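Local atomic coordinates of putative amidohydrolase/peptidase (Burkholderia cenocepacia, PDB entry 4WJB), a protein that probably hydrolyses carbon-nitrogen bonds other than peptide bonds, as a zinc-dependent member of the peptidase M20 family. Residues 200-205 and 411-416; 349-354 and 383-388. All blocks are in the same frame, centred on the assembly; numbering follows the deposited sequence.

Contact 1 (200-205 and 411-416); sequences YELHIE and DVLLRA. With ZN (zinc ion), chain E; EDO (1,2-ethanediol), chain J; EDO (1,2-ethanediol), chain K.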
ATOM      1  N   TYR A 200       8.534  27.693  31.245  1.00 19.11           N
ATOM      2  CA  TYR A 200       8.002  28.164  29.974  1.00 18.46           C
ATOM      3  C   TYR A 200       8.949  27.815  28.844  1.00 16.48           C
ATOM      4  O   TYR A 200      10.143  28.044  28.962  1.00 16.87           O
ATOM      5  CB  TYR A 200       7.787  29.674  30.006  1.00 18.80           C
ATOM      6  CG  TYR A 200       6.756  30.131  31.001  1.00 20.06           C
ATOM      7  CD1 TYR A 200       5.407  30.107  30.686  1.00 19.62           C
ATOM      8  CD2 TYR A 200       7.133  30.597  32.256  1.00 20.32           C
ATOM      9  CE1 TYR A 200       4.453  30.529  31.593  1.00 23.68           C
ATOM     10  CE2 TYR A 200       6.186  31.025  33.168  1.00 18.12           C
ATOM     11  CZ  TYR A 200       4.855  30.989  32.836  1.00 22.10           C
ATOM     12  OH  TYR A 200       3.916  31.408  33.744  1.00 23.33           O
ATOM     13  N   GLU A 201       8.421  27.275  27.748  1.00 15.92           N
ATOM     14  CA  GLU A 201       9.238  27.037  26.561  1.00 16.07           C
ATOM     15  C   GLU A 201       8.672  27.778  25.354  1.00 17.21           C
ATOM     16  O   GLU A 201       7.510  27.606  24.984  1.00 21.26           O
ATOM     17  CB  GLU A 201       9.355  25.535  26.249  1.00 15.51           C
ATOM     18  CG  GLU A 201      10.195  25.255  25.001  1.00 17.57           C
ATOM     19  CD  GLU A 201      10.578  23.791  24.837  1.00 22.80           C
ATOM     20  OE1 GLU A 201      11.237  23.459  23.827  1.00 24.19           O
ATOM     21  OE2 GLU A 201      10.230  22.975  25.711  1.00 22.72           O
ATOM     22  N   LEU A 202       9.511  28.608  24.752  1.00 16.80           N
ATOM     23  CA  LEU A 202       9.186  29.319  23.524  1.00 18.50           C
ATOM     24  C   LEU A 202       9.643  28.484  22.327  1.00 15.70           C
ATOM     25  O   LEU A 202      10.773  28.022  22.311  1.00 15.58           O
ATOM     26  CB  LEU A 202       9.865  30.694  23.539  1.00 18.36           C
ATOM     27  CG  LEU A 202       9.838  31.575  22.296  1.00 18.73           C
ATOM     28  CD1 LEU A 202       8.414  31.984  21.950  1.00 17.50           C
ATOM     29  CD2 LEU A 202      10.723  32.796  22.516  1.00 16.23           C
ATOM     30  N   HIS A 203       8.771  28.271  21.341  1.00 16.66           N
ATOM     31  CA  HIS A 203       9.093  27.376  20.225  1.00 18.82           C
ATOM     32  C   HIS A 203       8.277  27.754  18.986  1.00 21.77           C
ATOM     33  O   HIS A 203       7.152  28.246  19.095  1.00 21.75           O
ATOM     34  CB  HIS A 203       8.823  25.908  20.623  1.00 19.09           C
ATOM     35  CG  HIS A 203       9.623  24.889  19.855  1.00 19.56           C
ATOM     36  ND1 HIS A 203       9.331  24.534  18.552  1.00 21.28           N
ATOM     37  CD2 HIS A 203      10.675  24.116  20.223  1.00 18.51           C
ATOM     38  CE1 HIS A 203      10.183  23.608  18.146  1.00 19.63           C
ATOM     39  NE2 HIS A 203      11.010  23.333  19.140  1.00 19.18           N
ATOM     40  N   ILE A 204       8.844  27.542  17.804  1.00 22.64           N
ATOM     41  CA  ILE A 204       8.079  27.727  16.581  1.00 21.50           C
ATOM     42  C   ILE A 204       6.996  26.654  16.518  1.00 21.92           C
ATOM     43  O   ILE A 204       7.150  25.572  17.095  1.00 22.16           O
ATOM     44  CB  ILE A 204       8.963  27.653  15.328  1.00 24.55           C
ATOM     45  CG1 ILE A 204       9.566  26.254  15.186  1.00 26.19           C
ATOM     46  CG2 ILE A 204      10.057  28.712  15.390  1.00 22.20           C
ATOM     47  CD1 ILE A 204      10.210  26.001  13.842  1.00 28.01           C
ATOM     48  N   GLU A 205       5.903  26.953  15.825  1.00 19.85           N
ATOM     49  CA  GLU A 205       4.761  26.043  15.796  1.00 23.19           C
ATOM     50  C   GLU A 205       5.081  24.685  15.165  1.00 23.00           C
ATOM     51  O   GLU A 205       4.602  23.656  15.648  1.00 22.76           O
ATOM     52  CB  GLU A 205       3.578  26.668  15.046  1.00 20.38           C
ATOM     53  CG  GLU A 205       2.381  25.718  14.960  1.00 21.18           C
ATOM     54  CD  GLU A 205       1.285  26.200  14.029  1.00 26.77           C
ATOM     55  OE1 GLU A 205       1.177  27.423  13.791  1.00 28.45           O
ATOM     56  OE2 GLU A 205       0.526  25.339  13.541  1.00 28.17           O
ATOM     57  N   ASP A 411       9.043  38.685  23.460  1.00 19.31           N
ATOM     58  CA  ASP A 411       8.371  39.673  24.300  1.00 28.07           C
ATOM     59  C   ASP A 411       7.346  39.016  25.226  1.00 26.06           C
ATOM     60  O   ASP A 411       7.243  39.374  26.401  1.00 25.82           O
ATOM     61  CB  ASP A 411       7.692  40.738  23.438  1.00 33.18           C
ATOM     62  CG  ASP A 411       8.465  42.042  23.399  1.00 35.41           C
ATOM     63  OD1 ASP A 411       9.133  42.377  24.402  1.00 36.61           O
ATOM     64  OD2 ASP A 411       8.392  42.740  22.369  1.00 36.34           O
ATOM     65  N   VAL A 412       6.593  38.057  24.689  1.00 22.71           N
ATOM     66  CA  VAL A 412       5.629  37.302  25.484  1.00 21.00           C
ATOM     67  C   VAL A 412       6.348  36.481  26.562  1.00 21.13           C
ATOM     68  O   VAL A 412       5.922  36.461  27.717  1.00 21.96           O
ATOM     69  CB  VAL A 412       4.768  36.367  24.597  1.00 23.39           C
ATOM     70  CG1 VAL A 412       3.885  35.471  25.456  1.00 21.00           C
ATOM     71  CG2 VAL A 412       3.921  37.187  23.625  1.00 20.46           C
ATOM     72  N   LEU A 413       7.443  35.820  26.185  1.00 20.48           N
ATOM     73  CA  LEU A 413       8.249  35.052  27.138  1.00 20.00           C
ATOM     74  C   LEU A 413       8.778  35.943  28.261  1.00 21.75           C
ATOM     75  O   LEU A 413       8.747  35.572  29.435  1.00 22.56           O
ATOM     76  CB  LEU A 413       9.435  34.369  26.443  1.00 16.52           C
ATOM     77  CG  LEU A 413      10.286  33.534  27.415  1.00 16.11           C
ATOM     78  CD1 LEU A 413       9.492  32.308  27.879  1.00 15.71           C
ATOM     79  CD2 LEU A 413      11.627  33.117  26.822  1.00 19.19           C
ATOM     80  N   LEU A 414       9.276  37.114  27.883  1.00 21.87           N
ATOM     81  CA  LEU A 414       9.772  38.086  28.852  1.00 24.05           C
ATOM     82  C   LEU A 414       8.711  38.432  29.894  1.00 25.63           C
ATOM     83  O   LEU A 414       8.977  38.390  31.091  1.00 24.85           O
ATOM     84  CB  LEU A 414      10.243  39.353  28.136  1.00 26.48           C
ATOM     85  CG  LEU A 414      10.558  40.558  29.029  1.00 27.82           C
ATOM     86  CD1 LEU A 414      11.667  40.239  30.034  1.00 28.88           C
ATOM     87  CD2 LEU A 414      10.918  41.782  28.191  1.00 28.31           C
ATOM     88  N   ARG A 415       7.505  38.761  29.442  1.00 22.03           N
ATOM     89  CA  ARG A 415       6.450  39.165  30.367  1.00 30.89           C
ATOM     90  C   ARG A 415       5.939  38.008  31.209  1.00 27.47           C
ATOM     91  O   ARG A 415       5.635  38.180  32.383  1.00 24.88           O
ATOM     92  CB  ARG A 415       5.290  39.810  29.605  1.00 39.20           C
ATOM     93  CG  ARG A 415       5.710  41.031  28.815  1.00 42.94           C
ATOM     94  CD  ARG A 415       5.511  42.304  29.627  1.00 47.13           C
ATOM     95  NE  ARG A 415       4.221  42.919  29.318  1.00 49.42           N
ATOM     96  CZ  ARG A 415       4.073  44.089  28.699  1.00 50.32           C
ATOM     97  NH1 ARG A 415       2.857  44.548  28.447  1.00 53.79           N
ATOM     98  NH2 ARG A 415       5.133  44.808  28.337  1.00 48.46           N
ATOM     99  N   ALA A 416       5.827  36.831  30.597  1.00 27.34           N
ATOM    100  CA  ALA A 416       5.416  35.631  31.314  1.00 26.80           C
ATOM    101  C   ALA A 416       6.415  35.268  32.413  1.00 25.43           C
ATOM    102  O   ALA A 416       6.031  35.020  33.560  1.00 22.74           O
ATOM    103  CB  ALA A 416       5.248  34.464  30.344  1.00 24.53           C
TER
HETATM  104 ZN    ZN E 501      12.254  21.597  18.848  0.72 30.64          ZN
HETATM  105  C1  EDO J 506      10.833  24.834  29.607  1.00 36.33           C
HETATM  106  O1  EDO J 506      12.034  24.913  30.375  1.00 34.23           O
HETATM  107  C2  EDO J 506      10.805  23.484  28.904  1.00 36.63           C
HETATM  108  O2  EDO J 506      11.937  23.387  28.036  1.00 36.20           O
HETATM  109  C1  EDO K 507       2.403  30.157  38.376  1.00 43.48           C
HETATM  110  O1  EDO K 507       2.138  28.820  38.805  1.00 45.13           O
HETATM  111  C2  EDO K 507       2.699  30.151  36.881  1.00 43.33           C
HETATM  112  O2  EDO K 507       3.522  31.279  36.566  1.00 42.78           O
HETATM  113  O   HOH W   1      11.307  20.765  20.539  1.00 26.12           O

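Contact 2 (349-354 and 383-388); sequences DTVRDA and GMIFVP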
ATOM      1  N   ASP A 349      -2.711  30.933  31.269  1.00 29.24           N
ATOM      2  CA  ASP A 349      -3.281  32.261  31.477  1.00 33.70           C
ATOM      3  C   ASP A 349      -2.212  33.349  31.492  1.00 31.43           C
ATOM      4  O   ASP A 349      -2.426  34.444  30.976  1.00 29.00           O
ATOM      5  CB  ASP A 349      -4.085  32.306  32.781  1.00 38.18           C
ATOM      6  CG  ASP A 349      -5.303  31.402  32.742  1.00 42.43           C
ATOM      7  OD1 ASP A 349      -5.578  30.821  31.669  1.00 42.58           O
ATOM      8  OD2 ASP A 349      -5.991  31.281  33.776  1.00 45.03           O
ATOM      9  N   THR A 350      -1.061  33.045  32.080  1.00 28.90           N
ATOM     10  CA  THR A 350       0.036  34.008  32.132  1.00 28.05           C
ATOM     11  C   THR A 350       0.509  34.357  30.724  1.00 27.48           C
ATOM     12  O   THR A 350       0.738  35.525  30.403  1.00 28.35           O
ATOM     13  CB  THR A 350       1.216  33.469  32.961  1.00 29.54           C
ATOM     14  OG1 THR A 350       0.792  33.279  34.317  1.00 28.42           O
ATOM     15  CG2 THR A 350       2.388  34.440  32.931  1.00 31.84           C
ATOM     16  N   VAL A 351       0.632  33.336  29.882  1.00 26.16           N
ATOM     17  CA  VAL A 351       1.018  33.524  28.488  1.00 30.74           C
ATOM     18  C   VAL A 351      -0.015  34.357  27.727  1.00 32.86           C
ATOM     19  O   VAL A 351       0.333  35.329  27.053  1.00 27.10           O
ATOM     20  CB  VAL A 351       1.203  32.166  27.770  1.00 27.61           C
ATOM     21  CG1 VAL A 351       1.293  32.360  26.258  1.00 25.68           C
ATOM     22  CG2 VAL A 351       2.433  31.447  28.302  1.00 26.32           C
ATOM     23  N   ARG A 352      -1.284  33.977  27.845  1.00 26.63           N
ATOM     24  CA  ARG A 352      -2.349  34.695  27.154  1.00 34.65           C
ATOM     25  C   ARG A 352      -2.407  36.151  27.612  1.00 35.72           C
ATOM     26  O   ARG A 352      -2.517  37.063  26.794  1.00 36.90           O
ATOM     27  CB  ARG A 352      -3.701  34.018  27.379  1.00 33.62           C
ATOM     28  CG  ARG A 352      -4.813  34.605  26.532  1.00 35.22           C
ATOM     29  CD  ARG A 352      -6.158  33.948  26.811  1.00 34.32           C
ATOM     30  NE  ARG A 352      -6.163  32.520  26.506  1.00 31.20           N
ATOM     31  CZ  ARG A 352      -6.134  31.560  27.425  1.00 30.34           C
ATOM     32  NH1 ARG A 352      -6.095  31.874  28.714  1.00 30.66           N
ATOM     33  NH2 ARG A 352      -6.147  30.286  27.057  1.00 29.94           N
ATOM     34  N   ASP A 353      -2.327  36.364  28.921  1.00 36.41           N
ATOM     35  CA  ASP A 353      -2.351  37.715  29.467  1.00 38.72           C
ATOM     36  C   ASP A 353      -1.184  38.538  28.940  1.00 37.58           C
ATOM     37  O   ASP A 353      -1.331  39.724  28.658  1.00 38.13           O
ATOM     38  CB  ASP A 353      -2.326  37.683  30.997  1.00 42.50           C
ATOM     39  CG  ASP A 353      -3.610  37.124  31.590  1.00 45.91           C
ATOM     40  OD1 ASP A 353      -4.613  37.020  30.851  1.00 46.24           O
ATOM     41  OD2 ASP A 353      -3.616  36.792  32.794  1.00 46.46           O
ATOM     42  N   ALA A 354      -0.024  37.905  28.796  1.00 36.11           N
ATOM     43  CA  ALA A 354       1.149  38.595  28.274  1.00 37.33           C
ATOM     44  C   ALA A 354       0.909  39.069  26.839  1.00 36.53           C
ATOM     45  O   ALA A 354       1.109  40.246  26.530  1.00 37.42           O
ATOM     46  CB  ALA A 354       2.377  37.694  28.343  1.00 35.91           C
ATOM     47  N   GLY A 383       4.125  25.901  30.829  1.00 19.79           N
ATOM     48  CA  GLY A 383       3.376  26.371  29.677  1.00 21.19           C
ATOM     49  C   GLY A 383       4.277  26.531  28.461  1.00 21.81           C
ATOM     50  O   GLY A 383       5.507  26.479  28.572  1.00 20.85           O
ATOM     51  N   MET A 384       3.671  26.722  27.294  1.00 20.54           N
ATOM     52  CA  MET A 384       4.445  26.949  26.078  1.00 20.66           C
ATOM     53  C   MET A 384       3.923  28.159  25.308  1.00 18.72           C
ATOM     54  O   MET A 384       2.761  28.550  25.438  1.00 18.99           O
ATOM     55  CB  MET A 384       4.424  25.712  25.171  1.00 22.58           C
ATOM     56  CG  MET A 384       5.140  24.488  25.727  1.00 25.45           C
ATOM     57  SD  MET A 384       5.455  23.229  24.457  1.00 21.92           S
ATOM     58  CE  MET A 384       6.911  23.904  23.652  1.00 20.17           C
ATOM     59  N   ILE A 385       4.808  28.743  24.510  1.00 18.50           N
ATOM     60  CA  ILE A 385       4.495  29.880  23.658  1.00 18.35           C
ATOM     61  C   ILE A 385       4.925  29.552  22.232  1.00 17.25           C
ATOM     62  O   ILE A 385       6.094  29.230  22.001  1.00 15.87           O
ATOM     63  CB  ILE A 385       5.219  31.159  24.131  1.00 17.95           C
ATOM     64  CG1 ILE A 385       4.897  31.453  25.598  1.00 16.55           C
ATOM     65  CG2 ILE A 385       4.845  32.343  23.240  1.00 19.62           C
ATOM     66  CD1 ILE A 385       5.896  32.400  26.272  1.00 16.60           C
ATOM     67  N   PHE A 386       3.984  29.607  21.290  1.00 18.26           N
ATOM     68  CA  PHE A 386       4.284  29.368  19.879  1.00 19.44           C
ATOM     69  C   PHE A 386       4.348  30.671  19.088  1.00 21.26           C
ATOM     70  O   PHE A 386       3.597  31.608  19.355  1.00 22.03           O
ATOM     71  CB  PHE A 386       3.234  28.452  19.232  1.00 20.80           C
ATOM     72  CG  PHE A 386       3.458  26.980  19.470  1.00 17.91           C
ATOM     73  CD1 PHE A 386       4.525  26.534  20.233  1.00 17.47           C
ATOM     74  CD2 PHE A 386       2.590  26.045  18.928  1.00 18.78           C
ATOM     75  CE1 PHE A 386       4.725  25.182  20.452  1.00 17.52           C
ATOM     76  CE2 PHE A 386       2.787  24.687  19.141  1.00 21.12           C
ATOM     77  CZ  PHE A 386       3.857  24.257  19.905  1.00 18.86           C
ATOM     78  N   VAL A 387       5.254  30.718  18.116  1.00 22.21           N
ATOM     79  CA  VAL A 387       5.216  31.721  17.054  1.00 22.97           C
ATOM     80  C   VAL A 387       4.968  30.980  15.740  1.00 24.50           C
ATOM     81  O   VAL A 387       5.200  29.771  15.664  1.00 24.03           O
ATOM     82  CB  VAL A 387       6.521  32.540  16.961  1.00 19.15           C
ATOM     83  CG1 VAL A 387       6.721  33.382  18.213  1.00 18.46           C
ATOM     84  CG2 VAL A 387       7.714  31.625  16.705  1.00 18.87           C
ATOM     85  N   PRO A 388       4.495  31.689  14.700  1.00 21.76           N
ATOM     86  CA  PRO A 388       4.251  30.968  13.448  1.00 28.24           C
ATOM     87  C   PRO A 388       5.556  30.615  12.749  1.00 26.15           C
ATOM     88  O   PRO A 388       6.615  31.114  13.127  1.00 24.59           O
ATOM     89  CB  PRO A 388       3.440  31.970  12.604  1.00 24.62           C
ATOM     90  CG  PRO A 388       3.100  33.120  13.538  1.00 26.82           C
ATOM     91  CD  PRO A 388       4.154  33.117  14.586  1.00 22.33           C
TER

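Contact 1 (200-205 and 411-416)
In the zinc-binding domain of this M20-family enzyme, Y200 and L202 of strand 198-204 pack on L413 and A416 of helix 403-421. The axes of strand residues 200-204 and helix residues 411-416 run antiparallel, at 174°, and come within 9.4 Å. Y200 lays one ring face against the helix. The methyl CB of A416 stands 4.2 Å from the Y200 ring centroid, almost on the ring normal, which makes a CH-pi contact. CG of Y200 lies anti to the carbonyl carbon (chi1 -64°), and this swings the ring over A416. L413 reaches back with both methyl branches. Its CD1 meets CB of Y200 at 3.8 Å, and its CD2 approaches CD2 of L202 more loosely. At the far end of the ring, Y200 OH is hydrogen-bonded to O2, 2.9 Å away, of an ethanediol that probably came from the crystallisation liquor. This is helix-on-sheet packing in the alpha/beta catalytic domain, and the same strand carries a metal ligand. NE2 of H203 binds the zinc ion at 2.2 Å, beside H96, D107 and a water. The other ring nitrogen, ND1, donates a nearly straight bond (176°) to I204 O, 2.8 Å away in the carbonyl plane. The imidazole is thus held at both nitrogens, which limits its rotation.

Contact 2 (349-354 and 383-388)
Helix 345-357 passes beside strand 382-387, and the CA atoms of V351 and I385 are the nearest pair, 7.0 Å apart. The contact is small and buried, and it rests mainly on these two residues. V351 points toward the strand. Its two methyls straddle CG1 of I385, with V351 CG2 to I385 CG1 at 3.7 Å and V351 CG1 to the same I385 carbon at 3.8 Å. The I385 side chain starts off to one side. With CG1 anti to the carbonyl carbon (chi1 -55°), its longer branch turns back to the helix, and CD1 comes within 4.1 Å of V351 CG2. The two side chains cross at a slant. V351 CG2 also lies 4.1 Å from the backbone O of M384. M384 itself points away from the helix, and its side chain packs near H203, a zinc ligand. On the helix, R352 NH1 forms a salt bridge to D349 OD1, 3.2 Å away. The carboxylate oxygen lies near the guanidinium plane, but the nitrogen meets it from above the carboxylate plane. The guanidinium has a second acidic partner, D364, reached through NH2. V351 also touches Y200 and V219 on strands next to 382-387, so the helix spans three strands. Such a helix laid on a beta-sheet is typical of the alpha/beta catalytic domain of M20 peptidases.

Overall arrangement
From the N terminus, strand 198-204 comes first and opens the loop that contact 1 closes. The chain then runs through the M20 dimerisation region, 224-325, before reaching helix 345-357. Contact 2 closes a much shorter loop, from this helix to strand 382-387. Helix 403-421 follows and completes contact 1. Contact 2 therefore falls wholly within the long loop of contact 1, and the two do not cross. Strands 198-204 and 382-387 are parallel neighbours in the sheet. H203 N to I385 O is a probable hydrogen bond between them, and E205 N to V387 O is another just past the end of strand 198-204, both 2.9 Å. Y200 OH also packs on CB of T350, linking strand 198-204 to helix 345-357.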